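Local coordinates for protein oligogalacturonate lyase (Yersinia enterocolitica subsp. enterocolitica, PDB 3PE7) that cleaves oligogalacturonates by beta-elimination, probably in the cytoplasm, using a seven-bladed beta-propeller that binds manganese, at residues K49-G54 with W60-L65; G85-P90 with A94-K99; K343-D348 with T368-G373. All coordinates share one frame; numbering follows the deposited sequence.

Interaction 1: K49-G54 with W60-L65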
ATOM      1  N   LYS A  49     -12.974   1.042  13.576  1.00 12.42           N
ATOM      2  CA  LYS A  49     -13.114  -0.180  12.775  1.00 12.07           C
ATOM      3  C   LYS A  49     -11.958  -0.333  11.799  1.00 11.29           C
ATOM      4  O   LYS A  49     -11.379   0.666  11.353  1.00 10.45           O
ATOM      5  CB  LYS A  49     -14.476  -0.215  12.084  1.00 12.74           C
ATOM      6  CG  LYS A  49     -15.648  -0.422  13.083  1.00 14.35           C
ATOM      7  CD  LYS A  49     -16.987  -0.116  12.433  1.00 19.15           C
ATOM      8  CE  LYS A  49     -18.104  -0.148  13.473  1.00 21.07           C
ATOM      9  NZ  LYS A  49     -17.880   0.871  14.550  1.00 25.34           N
ATOM     10  N   LEU A  50     -11.613  -1.585  11.478  1.00 10.74           N
ATOM     11  CA  LEU A  50     -10.427  -1.866  10.656  1.00  9.79           C
ATOM     12  C   LEU A  50     -10.699  -2.947   9.609  1.00  9.44           C
ATOM     13  O   LEU A  50     -11.106  -4.050   9.942  1.00  9.05           O
ATOM     14  CB  LEU A  50      -9.256  -2.289  11.556  1.00  9.70           C
ATOM     15  CG  LEU A  50      -7.964  -2.792  10.894  1.00 10.81           C
ATOM     16  CD1 LEU A  50      -7.327  -1.692  10.048  1.00  9.11           C
ATOM     17  CD2 LEU A  50      -6.988  -3.318  11.938  1.00 10.96           C
ATOM     18  N   LEU A  51     -10.468  -2.598   8.349  1.00  9.01           N
ATOM     19  CA  LEU A  51     -10.517  -3.513   7.205  1.00  8.88           C
ATOM     20  C   LEU A  51      -9.244  -4.368   7.175  1.00  8.57           C
ATOM     21  O   LEU A  51      -8.137  -3.833   7.297  1.00  8.06           O
ATOM     22  CB  LEU A  51     -10.537  -2.687   5.919  1.00  9.12           C
ATOM     23  CG  LEU A  51     -10.604  -3.478   4.596  1.00  9.47           C
ATOM     24  CD1 LEU A  51     -11.971  -4.148   4.440  1.00 10.63           C
ATOM     25  CD2 LEU A  51     -10.313  -2.559   3.416  1.00 10.69           C
ATOM     26  N   PHE A  52      -9.415  -5.671   6.967  1.00  8.81           N
ATOM     27  CA  PHE A  52      -8.272  -6.593   6.834  1.00  8.68           C
ATOM     28  C   PHE A  52      -8.635  -7.837   6.013  1.00  8.87           C
ATOM     29  O   PHE A  52      -9.794  -8.065   5.665  1.00  7.83           O
ATOM     30  CB  PHE A  52      -7.683  -6.967   8.205  1.00 10.42           C
ATOM     31  CG  PHE A  52      -8.503  -7.942   8.992  1.00  9.63           C
ATOM     32  CD1 PHE A  52      -8.132  -9.280   9.029  1.00 11.30           C
ATOM     33  CD2 PHE A  52      -9.646  -7.532   9.714  1.00  9.79           C
ATOM     34  CE1 PHE A  52      -8.873 -10.218   9.764  1.00 11.18           C
ATOM     35  CE2 PHE A  52     -10.409  -8.457  10.460  1.00 11.14           C
ATOM     36  CZ  PHE A  52     -10.026  -9.809  10.482  1.00 10.95           C
ATOM     37  N   GLY A  53      -7.630  -8.627   5.686  1.00  8.71           N
ATOM     38  CA  GLY A  53      -7.847  -9.876   4.940  1.00  8.76           C
ATOM     39  C   GLY A  53      -7.594 -11.041   5.878  1.00  9.07           C
ATOM     40  O   GLY A  53      -6.660 -11.007   6.697  1.00  8.73           O
ATOM     41  N   GLY A  54      -8.456 -12.050   5.804  1.00  8.78           N
ATOM     42  CA  GLY A  54      -8.369 -13.209   6.694  1.00  8.97           C
ATOM     43  C   GLY A  54      -8.785 -14.483   5.988  1.00  9.22           C
ATOM     44  O   GLY A  54      -9.506 -14.452   4.994  1.00  9.29           O
ATOM     45  N   TRP A  60      -8.776 -16.393   1.167  1.00 10.19           N
ATOM     46  CA  TRP A  60      -8.544 -15.076   1.782  1.00  9.53           C
ATOM     47  C   TRP A  60      -9.639 -14.114   1.344  1.00  9.01           C
ATOM     48  O   TRP A  60      -9.829 -13.876   0.143  1.00 10.12           O
ATOM     49  CB  TRP A  60      -7.167 -14.543   1.372  1.00  9.32           C
ATOM     50  CG  TRP A  60      -6.001 -15.439   1.769  1.00  8.79           C
ATOM     51  CD1 TRP A  60      -6.064 -16.692   2.350  1.00  8.69           C
ATOM     52  CD2 TRP A  60      -4.613 -15.154   1.597  1.00  9.87           C
ATOM     53  NE1 TRP A  60      -4.784 -17.180   2.556  1.00  9.32           N
ATOM     54  CE2 TRP A  60      -3.882 -16.263   2.084  1.00  9.72           C
ATOM     55  CE3 TRP A  60      -3.905 -14.066   1.072  1.00 10.63           C
ATOM     56  CZ2 TRP A  60      -2.477 -16.307   2.062  1.00  9.28           C
ATOM     57  CZ3 TRP A  60      -2.527 -14.117   1.033  1.00 10.84           C
ATOM     58  CH2 TRP A  60      -1.822 -15.232   1.517  1.00 10.81           C
ATOM     59  N   ASN A  61     -10.352 -13.561   2.325  1.00  9.35           N
ATOM     60  CA  ASN A  61     -11.466 -12.643   2.073  1.00  8.61           C
ATOM     61  C   ASN A  61     -11.339 -11.395   2.936  1.00  9.53           C
ATOM     62  O   ASN A  61     -10.508 -11.346   3.846  1.00  9.05           O
ATOM     63  CB  ASN A  61     -12.786 -13.317   2.426  1.00  9.87           C
ATOM     64  CG  ASN A  61     -13.087 -14.521   1.537  1.00  8.82           C
ATOM     65  OD1 ASN A  61     -13.262 -14.389   0.309  1.00 12.47           O
ATOM     66  ND2 ASN A  61     -13.188 -15.673   2.148  1.00  8.88           N
ATOM     67  N   TYR A  62     -12.148 -10.371   2.635  1.00  8.58           N
ATOM     68  CA  TYR A  62     -12.158  -9.175   3.487  1.00  8.98           C
ATOM     69  C   TYR A  62     -13.035  -9.304   4.717  1.00  9.32           C
ATOM     70  O   TYR A  62     -14.106  -9.925   4.667  1.00 10.17           O
ATOM     71  CB  TYR A  62     -12.599  -7.943   2.681  1.00  8.67           C
ATOM     72  CG  TYR A  62     -11.533  -7.415   1.765  1.00  8.02           C
ATOM     73  CD1 TYR A  62     -10.486  -6.635   2.268  1.00  8.08           C
ATOM     74  CD2 TYR A  62     -11.567  -7.680   0.396  1.00  7.31           C
ATOM     75  CE1 TYR A  62      -9.492  -6.128   1.423  1.00  7.78           C
ATOM     76  CE2 TYR A  62     -10.588  -7.182  -0.444  1.00  8.38           C
ATOM     77  CZ  TYR A  62      -9.573  -6.406   0.067  1.00  7.51           C
ATOM     78  OH  TYR A  62      -8.609  -5.948  -0.787  1.00  9.66           O
ATOM     79  N   TYR A  63     -12.572  -8.682   5.810  1.00  9.32           N
ATOM     80  CA  TYR A  63     -13.284  -8.604   7.076  1.00  9.39           C
ATOM     81  C   TYR A  63     -13.239  -7.184   7.597  1.00  9.55           C
ATOM     82  O   TYR A  63     -12.310  -6.449   7.285  1.00  9.57           O
ATOM     83  CB  TYR A  63     -12.635  -9.532   8.115  1.00 10.20           C
ATOM     84  CG  TYR A  63     -12.808 -10.981   7.775  1.00 10.31           C
ATOM     85  CD1 TYR A  63     -13.795 -11.750   8.394  1.00 11.43           C
ATOM     86  CD2 TYR A  63     -11.996 -11.587   6.817  1.00 12.08           C
ATOM     87  CE1 TYR A  63     -13.982 -13.098   8.039  1.00 11.11           C
ATOM     88  CE2 TYR A  63     -12.179 -12.921   6.455  1.00 11.55           C
ATOM     89  CZ  TYR A  63     -13.165 -13.670   7.084  1.00 12.27           C
ATOM     90  OH  TYR A  63     -13.341 -14.989   6.727  1.00 12.82           O
ATOM     91  N   LEU A  64     -14.259  -6.788   8.368  1.00  9.76           N
ATOM     92  CA  LEU A  64     -14.194  -5.526   9.097  1.00 10.96           C
ATOM     93  C   LEU A  64     -14.165  -5.839  10.578  1.00 10.78           C
ATOM     94  O   LEU A  64     -15.092  -6.471  11.118  1.00 11.85           O
ATOM     95  CB  LEU A  64     -15.397  -4.618   8.756  1.00 11.54           C
ATOM     96  CG  LEU A  64     -15.283  -3.175   9.244  1.00 13.12           C
ATOM     97  CD1 LEU A  64     -14.271  -2.391   8.406  1.00 12.44           C
ATOM     98  CD2 LEU A  64     -16.643  -2.485   9.171  1.00 14.38           C
ATOM     99  N   LEU A  65     -13.106  -5.400  11.244  1.00 11.49           N
ATOM    100  CA  LEU A  65     -12.915  -5.672  12.662  1.00 12.11           C
ATOM    101  C   LEU A  65     -13.361  -4.458  13.483  1.00 12.78           C
ATOM    102  O   LEU A  65     -12.864  -3.339  13.266  1.00 12.62           O
ATOM    103  CB  LEU A  65     -11.433  -5.989  12.951  1.00 11.71           C
ATOM    104  CG  LEU A  65     -10.959  -6.155  14.397  1.00 14.61           C
ATOM    105  CD1 LEU A  65     -11.759  -7.200  15.170  1.00 15.00           C
ATOM    106  CD2 LEU A  65      -9.459  -6.487  14.425  1.00 15.15           C
TER
HETATM  107  O   HOH W   1     -12.081 -15.972   4.583  1.00 11.52           O

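Interaction 2: G85-P90 with A94-K99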
ATOM      1  N   GLY A  85      -5.376  -4.811  -2.249  1.00  9.32           N
ATOM      2  CA  GLY A  85      -5.617  -3.530  -2.911  1.00  9.79           C
ATOM      3  C   GLY A  85      -6.839  -2.771  -2.418  1.00  9.78           C
ATOM      4  O   GLY A  85      -7.064  -1.637  -2.852  1.00 10.95           O
ATOM      5  N   GLY A  86      -7.624  -3.388  -1.539  1.00 10.11           N
ATOM      6  CA  GLY A  86      -8.939  -2.850  -1.161  1.00 10.03           C
ATOM      7  C   GLY A  86      -8.834  -1.640  -0.264  1.00 10.49           C
ATOM      8  O   GLY A  86      -7.856  -1.484   0.458  1.00 11.25           O
ATOM      9  N   PHE A  87      -9.855  -0.786  -0.319  1.00  9.79           N
ATOM     10  CA  PHE A  87      -9.878   0.419   0.508  1.00 10.20           C
ATOM     11  C   PHE A  87     -11.303   0.791   0.905  1.00 10.78           C
ATOM     12  O   PHE A  87     -12.278   0.443   0.231  1.00 10.85           O
ATOM     13  CB  PHE A  87      -9.188   1.580  -0.207  1.00 10.30           C
ATOM     14  CG  PHE A  87      -9.839   1.986  -1.508  1.00 10.38           C
ATOM     15  CD1 PHE A  87     -10.799   2.999  -1.535  1.00 11.21           C
ATOM     16  CD2 PHE A  87      -9.478   1.370  -2.704  1.00 12.34           C
ATOM     17  CE1 PHE A  87     -11.401   3.389  -2.761  1.00 11.33           C
ATOM     18  CE2 PHE A  87     -10.061   1.753  -3.936  1.00 11.00           C
ATOM     19  CZ  PHE A  87     -11.022   2.755  -3.968  1.00 11.67           C
ATOM     20  N   LEU A  88     -11.411   1.488   2.024  1.00 10.46           N
ATOM     21  CA  LEU A  88     -12.681   2.054   2.467  1.00 10.60           C
ATOM     22  C   LEU A  88     -12.907   3.403   1.800  1.00 10.60           C
ATOM     23  O   LEU A  88     -11.967   4.161   1.548  1.00 10.72           O
ATOM     24  CB  LEU A  88     -12.673   2.239   3.990  1.00  9.97           C
ATOM     25  CG  LEU A  88     -12.504   0.955   4.809  1.00 11.32           C
ATOM     26  CD1 LEU A  88     -12.468   1.304   6.335  1.00 12.46           C
ATOM     27  CD2 LEU A  88     -13.613  -0.029   4.451  1.00 13.43           C
ATOM     28  N   SER A  89     -14.177   3.713   1.539  1.00 10.48           N
ATOM     29  CA  SER A  89     -14.529   5.021   1.004  1.00 11.40           C
ATOM     30  C   SER A  89     -14.298   6.106   2.077  1.00 11.93           C
ATOM     31  O   SER A  89     -14.256   5.788   3.273  1.00 12.38           O
ATOM     32  CB  SER A  89     -16.006   5.021   0.576  1.00 11.63           C
ATOM     33  OG  SER A  89     -16.854   4.687   1.663  1.00 11.90           O
ATOM     34  N   PRO A  90     -14.201   7.381   1.658  1.00 12.91           N
ATOM     35  CA  PRO A  90     -14.047   8.463   2.655  1.00 13.40           C
ATOM     36  C   PRO A  90     -15.112   8.461   3.742  1.00 14.18           C
ATOM     37  O   PRO A  90     -14.789   8.663   4.928  1.00 13.90           O
ATOM     38  CB  PRO A  90     -14.102   9.747   1.803  1.00 14.09           C
ATOM     39  CG  PRO A  90     -13.573   9.336   0.459  1.00 14.23           C
ATOM     40  CD  PRO A  90     -14.034   7.875   0.277  1.00 13.28           C
ATOM     41  N   ALA A  94     -18.435   2.187   2.339  1.00 13.60           N
ATOM     42  CA  ALA A  94     -18.190   1.234   1.247  1.00 12.97           C
ATOM     43  C   ALA A  94     -16.787   0.651   1.268  1.00 12.49           C
ATOM     44  O   ALA A  94     -15.847   1.280   1.746  1.00 12.37           O
ATOM     45  CB  ALA A  94     -18.463   1.877  -0.109  1.00 13.17           C
ATOM     46  N   LEU A  95     -16.662  -0.559   0.730  1.00 11.94           N
ATOM     47  CA  LEU A  95     -15.367  -1.158   0.421  1.00 11.01           C
ATOM     48  C   LEU A  95     -15.240  -1.282  -1.094  1.00 11.42           C
ATOM     49  O   LEU A  95     -16.174  -1.730  -1.755  1.00 11.58           O
ATOM     50  CB  LEU A  95     -15.251  -2.543   1.049  1.00 11.00           C
ATOM     51  CG  LEU A  95     -14.248  -3.543   0.460  1.00 10.31           C
ATOM     52  CD1 LEU A  95     -12.799  -3.119   0.759  1.00 11.76           C
ATOM     53  CD2 LEU A  95     -14.549  -4.920   1.042  1.00 10.56           C
ATOM     54  N   PHE A  96     -14.099  -0.869  -1.636  1.00 10.74           N
ATOM     55  CA  PHE A  96     -13.758  -1.126  -3.048  1.00 11.30           C
ATOM     56  C   PHE A  96     -12.625  -2.141  -3.113  1.00 11.49           C
ATOM     57  O   PHE A  96     -11.650  -2.035  -2.365  1.00 11.19           O
ATOM     58  CB  PHE A  96     -13.320   0.152  -3.756  1.00 10.48           C
ATOM     59  CG  PHE A  96     -14.431   1.148  -3.941  1.00 11.38           C
ATOM     60  CD1 PHE A  96     -14.711   2.087  -2.947  1.00 10.77           C
ATOM     61  CD2 PHE A  96     -15.191   1.145  -5.106  1.00 10.53           C
ATOM     62  CE1 PHE A  96     -15.755   3.024  -3.121  1.00 12.70           C
ATOM     63  CE2 PHE A  96     -16.228   2.083  -5.297  1.00 11.97           C
ATOM     64  CZ  PHE A  96     -16.516   3.013  -4.297  1.00 11.22           C
ATOM     65  N   TYR A  97     -12.758  -3.131  -3.998  1.00 11.63           N
ATOM     66  CA  TYR A  97     -11.711  -4.139  -4.156  1.00 11.45           C
ATOM     67  C   TYR A  97     -11.861  -4.814  -5.514  1.00 12.29           C
ATOM     68  O   TYR A  97     -12.881  -4.651  -6.186  1.00 12.15           O
ATOM     69  CB  TYR A  97     -11.794  -5.190  -3.029  1.00 11.63           C
ATOM     70  CG  TYR A  97     -12.899  -6.207  -3.229  1.00 12.02           C
ATOM     71  CD1 TYR A  97     -14.241  -5.881  -2.988  1.00 12.81           C
ATOM     72  CD2 TYR A  97     -12.607  -7.507  -3.667  1.00 13.81           C
ATOM     73  CE1 TYR A  97     -15.259  -6.824  -3.172  1.00 12.94           C
ATOM     74  CE2 TYR A  97     -13.633  -8.449  -3.856  1.00 12.97           C
ATOM     75  CZ  TYR A  97     -14.945  -8.100  -3.610  1.00 14.31           C
ATOM     76  OH  TYR A  97     -15.964  -9.017  -3.804  1.00 14.77           O
ATOM     77  N   VAL A  98     -10.845  -5.574  -5.905  1.00 12.33           N
ATOM     78  CA  VAL A  98     -10.869  -6.299  -7.180  1.00 12.17           C
ATOM     79  C   VAL A  98     -11.111  -7.804  -6.955  1.00 12.64           C
ATOM     80  O   VAL A  98     -10.430  -8.464  -6.148  1.00 12.46           O
ATOM     81  CB  VAL A  98      -9.577  -6.103  -7.984  1.00 11.90           C
ATOM     82  CG1 VAL A  98      -9.640  -6.905  -9.314  1.00 12.10           C
ATOM     83  CG2 VAL A  98      -9.333  -4.626  -8.266  1.00 12.96           C
ATOM     84  N   LYS A  99     -12.091  -8.324  -7.685  1.00 12.85           N
ATOM     85  CA  LYS A  99     -12.443  -9.735  -7.633  1.00 14.20           C
ATOM     86  C   LYS A  99     -12.094 -10.370  -8.975  1.00 15.10           C
ATOM     87  O   LYS A  99     -12.343  -9.784 -10.039  1.00 14.47           O
ATOM     88  CB  LYS A  99     -13.929  -9.900  -7.348  1.00 14.69           C
ATOM     89  CG  LYS A  99     -14.319 -11.265  -6.753  1.00 19.21           C
ATOM     90  CD  LYS A  99     -15.797 -11.570  -6.974  1.00 25.63           C
ATOM     91  CE  LYS A  99     -16.704 -10.387  -6.651  1.00 29.00           C
ATOM     92  NZ  LYS A  99     -18.153 -10.759  -6.514  1.00 33.08           N
TER

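Interaction 3: K343-D348 with T368-G373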
ATOM      1  N   LYS A 343       8.671 -14.656   4.538  1.00 10.90           N
ATOM      2  CA  LYS A 343       8.420 -15.879   3.771  1.00 11.87           C
ATOM      3  C   LYS A 343       7.156 -15.727   2.946  1.00 11.29           C
ATOM      4  O   LYS A 343       6.272 -14.908   3.251  1.00 11.34           O
ATOM      5  CB  LYS A 343       8.281 -17.099   4.704  1.00 13.05           C
ATOM      6  CG  LYS A 343       9.624 -17.600   5.236  1.00 16.05           C
ATOM      7  CD  LYS A 343       9.448 -18.647   6.333  1.00 20.69           C
ATOM      8  CE  LYS A 343      10.808 -19.099   6.854  1.00 25.10           C
ATOM      9  NZ  LYS A 343      10.706 -20.131   7.938  1.00 29.11           N
ATOM     10  N   VAL A 344       7.066 -16.537   1.894  1.00  9.86           N
ATOM     11  CA  VAL A 344       5.870 -16.606   1.079  1.00 10.27           C
ATOM     12  C   VAL A 344       4.837 -17.519   1.748  1.00  9.96           C
ATOM     13  O   VAL A 344       5.174 -18.622   2.210  1.00 10.23           O
ATOM     14  CB  VAL A 344       6.233 -17.132  -0.329  1.00  9.78           C
ATOM     15  CG1 VAL A 344       4.975 -17.388  -1.179  1.00 10.94           C
ATOM     16  CG2 VAL A 344       7.192 -16.156  -1.014  1.00 11.67           C
ATOM     17  N   PHE A 345       3.591 -17.065   1.849  1.00  9.23           N
ATOM     18  CA  PHE A 345       2.514 -17.981   2.219  1.00  9.70           C
ATOM     19  C   PHE A 345       1.540 -18.073   1.051  1.00  9.58           C
ATOM     20  O   PHE A 345       1.116 -17.049   0.509  1.00  9.82           O
ATOM     21  CB  PHE A 345       1.745 -17.504   3.468  1.00  9.38           C
ATOM     22  CG  PHE A 345       2.461 -17.736   4.767  1.00 10.08           C
ATOM     23  CD1 PHE A 345       2.017 -18.730   5.661  1.00 11.28           C
ATOM     24  CD2 PHE A 345       3.555 -16.954   5.121  1.00 10.55           C
ATOM     25  CE1 PHE A 345       2.664 -18.935   6.875  1.00 10.66           C
ATOM     26  CE2 PHE A 345       4.207 -17.150   6.355  1.00 11.43           C
ATOM     27  CZ  PHE A 345       3.767 -18.136   7.218  1.00  9.86           C
ATOM     28  N   GLU A 346       1.179 -19.305   0.688  1.00  9.49           N
ATOM     29  CA  GLU A 346       0.224 -19.588  -0.403  1.00 10.13           C
ATOM     30  C   GLU A 346       0.510 -18.789  -1.689  1.00 10.21           C
ATOM     31  O   GLU A 346      -0.403 -18.238  -2.342  1.00 10.49           O
ATOM     32  CB  GLU A 346      -1.236 -19.412   0.079  1.00 10.28           C
ATOM     33  CG  GLU A 346      -1.626 -20.315   1.262  1.00 10.93           C
ATOM     34  CD  GLU A 346      -3.057 -20.148   1.678  1.00 12.20           C
ATOM     35  OE1 GLU A 346      -3.952 -20.405   0.845  1.00 12.16           O
ATOM     36  OE2 GLU A 346      -3.302 -19.765   2.841  1.00 11.80           O
ATOM     37  N   GLY A 347       1.785 -18.746  -2.050  1.00 10.27           N
ATOM     38  CA  GLY A 347       2.217 -18.116  -3.299  1.00 11.60           C
ATOM     39  C   GLY A 347       2.302 -16.600  -3.264  1.00 11.87           C
ATOM     40  O   GLY A 347       2.745 -15.983  -4.227  1.00 12.98           O
ATOM     41  N   ASP A 348       1.886 -15.996  -2.150  1.00 11.70           N
ATOM     42  CA  ASP A 348       1.804 -14.552  -2.074  1.00 12.53           C
ATOM     43  C   ASP A 348       3.062 -13.913  -1.482  1.00 12.41           C
ATOM     44  O   ASP A 348       3.429 -14.162  -0.322  1.00 11.89           O
ATOM     45  CB  ASP A 348       0.564 -14.129  -1.291  1.00 12.56           C
ATOM     46  CG  ASP A 348       0.231 -12.687  -1.520  1.00 15.05           C
ATOM     47  OD1 ASP A 348       0.993 -11.840  -0.999  1.00 16.82           O
ATOM     48  OD2 ASP A 348      -0.767 -12.404  -2.220  1.00 15.87           O
ATOM     49  N   THR A 368       1.627  -6.138   9.627  1.00  7.58           N
ATOM     50  CA  THR A 368       1.568  -7.621   9.597  1.00  8.26           C
ATOM     51  C   THR A 368       2.913  -8.248  10.005  1.00  8.11           C
ATOM     52  O   THR A 368       3.981  -7.736   9.673  1.00  7.99           O
ATOM     53  CB  THR A 368       1.224  -8.150   8.172  1.00  8.44           C
ATOM     54  OG1 THR A 368       0.057  -7.515   7.662  1.00 11.32           O
ATOM     55  CG2 THR A 368       0.980  -9.653   8.172  1.00  9.32           C
ATOM     56  N   SER A 369       2.840  -9.384  10.694  1.00  7.54           N
ATOM     57  CA  SER A 369       4.016 -10.241  10.869  1.00  7.70           C
ATOM     58  C   SER A 369       3.558 -11.679  11.060  1.00  7.62           C
ATOM     59  O   SER A 369       2.454 -11.919  11.529  1.00  7.99           O
ATOM     60  CB  SER A 369       4.812  -9.803  12.093  1.00  7.88           C
ATOM     61  OG  SER A 369       5.943 -10.653  12.255  1.00  7.40           O
ATOM     62  N   ASP A 370       4.430 -12.625  10.678  1.00  7.70           N
ATOM     63  CA  ASP A 370       4.225 -14.038  10.971  1.00  8.30           C
ATOM     64  C   ASP A 370       5.080 -14.544  12.130  1.00  8.26           C
ATOM     65  O   ASP A 370       5.294 -15.752  12.254  1.00  9.19           O
ATOM     66  CB  ASP A 370       4.493 -14.888   9.713  1.00  7.04           C
ATOM     67  CG  ASP A 370       5.957 -14.906   9.312  1.00  9.36           C
ATOM     68  OD1 ASP A 370       6.323 -15.794   8.516  1.00 10.50           O
ATOM     69  OD2 ASP A 370       6.732 -14.042   9.768  1.00  8.01           O
ATOM     70  N   VAL A 371       5.575 -13.627  12.969  1.00  8.42           N
ATOM     71  CA  VAL A 371       6.415 -13.977  14.118  1.00  9.34           C
ATOM     72  C   VAL A 371       5.847 -15.109  14.993  1.00  9.56           C
ATOM     73  O   VAL A 371       6.617 -15.920  15.521  1.00 10.57           O
ATOM     74  CB  VAL A 371       6.751 -12.718  14.987  1.00  9.59           C
ATOM     75  CG1 VAL A 371       5.483 -12.038  15.513  1.00 10.61           C
ATOM     76  CG2 VAL A 371       7.724 -13.060  16.131  1.00 11.27           C
ATOM     77  N   HIS A 372       4.525 -15.178  15.120  1.00  9.68           N
ATOM     78  CA  HIS A 372       3.904 -16.162  16.008  1.00 10.53           C
ATOM     79  C   HIS A 372       3.273 -17.358  15.303  1.00 11.02           C
ATOM     80  O   HIS A 372       2.551 -18.146  15.933  1.00 11.40           O
ATOM     81  CB  HIS A 372       2.896 -15.462  16.926  1.00 10.56           C
ATOM     82  CG  HIS A 372       3.508 -14.375  17.749  1.00 10.45           C
ATOM     83  ND1 HIS A 372       2.957 -13.113  17.845  1.00 10.11           N
ATOM     84  CD2 HIS A 372       4.646 -14.348  18.484  1.00 10.62           C
ATOM     85  CE1 HIS A 372       3.720 -12.362  18.619  1.00 10.54           C
ATOM     86  NE2 HIS A 372       4.753 -13.087  19.018  1.00 11.44           N
ATOM     87  N   GLY A 373       3.542 -17.486  14.005  1.00 11.03           N
ATOM     88  CA  GLY A 373       3.057 -18.632  13.239  1.00 11.34           C
ATOM     89  C   GLY A 373       2.695 -18.222  11.827  1.00 11.16           C
ATOM     90  O   GLY A 373       3.556 -18.106  10.960  1.00 12.13           O
TER

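Interaction 1: K49-G54 with W60-L65
The first torsions of F52 and Y63 bring the F52 ring over Y63 CB. F52 has CG between its backbone N and carbonyl carbon (chi1 75°), which swings the ring across the neighbouring strand. Y63 has CG anti to its carbonyl carbon (chi1 -68°), and its ring runs on toward G54. Y63 CB sits over one face of the F52 ring, 3.8 Å from the ring centroid, as a CH-pi contact. The two rings are tilted by 27° and slid apart, so they barely overlap. The F52 ring also reaches L65, with F52 CE2 3.7 Å from L65 CB. Y63 CE2 brings its ring edge to G54 O at 3.4 Å. G54 has no side chain, which leaves room for this ring. A water donates to G54 O and is hydrogen-bonded to Y63 OH at 2.7 Å. G54 O also accepts from N61 N, so two bonds grip it.

L51 and Y62 lie on the other face, with L51 CD1 3.6 Å from Y62 CD1. The hydroxyl of Y62 is bonded to N82 O. Six backbone hydrogen bonds join three antiparallel pairs: L50 with L65, F52 with Y63, and G54 with N61. The Y63 side chain lies near M1 and that of N61 near D57, both calcium ligands. The ladder makes a beta hairpin inside one antiparallel blade of the seven-bladed beta-propeller.

Interaction 2: G85-P90 with A94-K99
F87 reaches across to F96, and its side chain can be followed outward. Its CB leaves on the face of the sheet that it shares with F96. CG stands between the backbone N and the carbonyl carbon (chi1 62°), so the ring leans over the partner strand. CD2 passes F96 O and F96 CB at the limit of contact. F87 CE2 comes closer, 3.6 Å from F96 CB. The tip, F87 CZ, is 3.5 Å from F96 CB and also meets F96 CG. On the other flank of the ring, F87 CE1 lies 3.6 Å from F96 CD1. F96 CB thus covers one face of the F87 ring, offset toward the rim, in a CH-pi contact. The two ring planes are only 17° apart, but the rings are slid past each other and overlap little. The edge of the F87 ring has G85 O in its plane.

The backbones are tied by three hydrogen bonds. F87 and F96 form a hydrogen-bonded antiparallel pair, with F96 N 2.9 Å from F87 O. S89 N then bonds to A94 O at 3.0 Å. S89 OG is held by D93 in the turn between the segments. At the other end, G86 CA makes a CA-H...O contact with F96 O at 3.1 Å. G86 has no CB, and F96 O and L95 CD1 crowd the place where one would point.

The hairpin joins strand 87-88, at one border of its four-stranded antiparallel sheet, to strand 94-99. Strand 103-108 flanks 94-99 on its other side, where R106 touches A94 and F96. F87 packs on A132 of strand 124-132, in the next sheet along the chain. Y97 meets Y62 of strand 61-66, in the preceding one.

Interaction 3: K343-D348 with T368-G373
The F345 ring meets the D370 carboxylate at its edge. D370 OD1 lies in the plane of the ring, 3.3 Å from F345 CE2. The ring and carboxylate planes are 79° apart, so the two flat groups stand almost at right angles. The slightly positive C-H rim of the ring is probably a mildly favourable place for a carboxylate oxygen. F345 CZ is 3.7 Å from G373 O, which approaches obliquely. The F345 side chain also packs on T352 of its own loop.

The D370 side chain is brought to this place by its first torsion, which sets CG between the backbone N and the carbonyl carbon (chi1 69°). Its carboxylate is held from outside the two segments. OD1 is hydrogen-bonded to S341 OG, and OD2 makes a weak bond to T340 OG1. K343 NZ is 6.2 Å from D370 OD1, too far for a salt bridge, though its charge may still be felt.

Both segments turn sharply. A type I' turn runs from F345 to D348, and a type I turn from D370 to G373. S369 OG accepts from V371 N at 3.1 Å, forming an ST turn.

The 343-348 loop follows strand 331-337 and precedes strand 357-358. It runs on to Q350, H353 and H355, ligands of the manganese ion. It packs beside the turn that leads from strand 364-369 into strand 376-381.

Interactions 1 and 2 are buried hairpins in successive sheets of the propeller. Each joins adjacent antiparallel strands through backbone bonds and a slid pair of aromatic rings. Interaction 3 is only partly buried and joins two turns, with a ring edge against a carboxylate in place of a strand ladder. The first two touch directly: L51 packs on L95, and Y62 OH makes a weak hydrogen bond with G86 N. W60 links interaction 1 to interaction 3 through its NE1 bond to E346 and its ring packing on F345 O and D348. Interactions 2 and 3 do not touch, their nearest atoms being about 9 Å apart. Segment 60-65 takes part in both links, and each mixes packing with a polar bond.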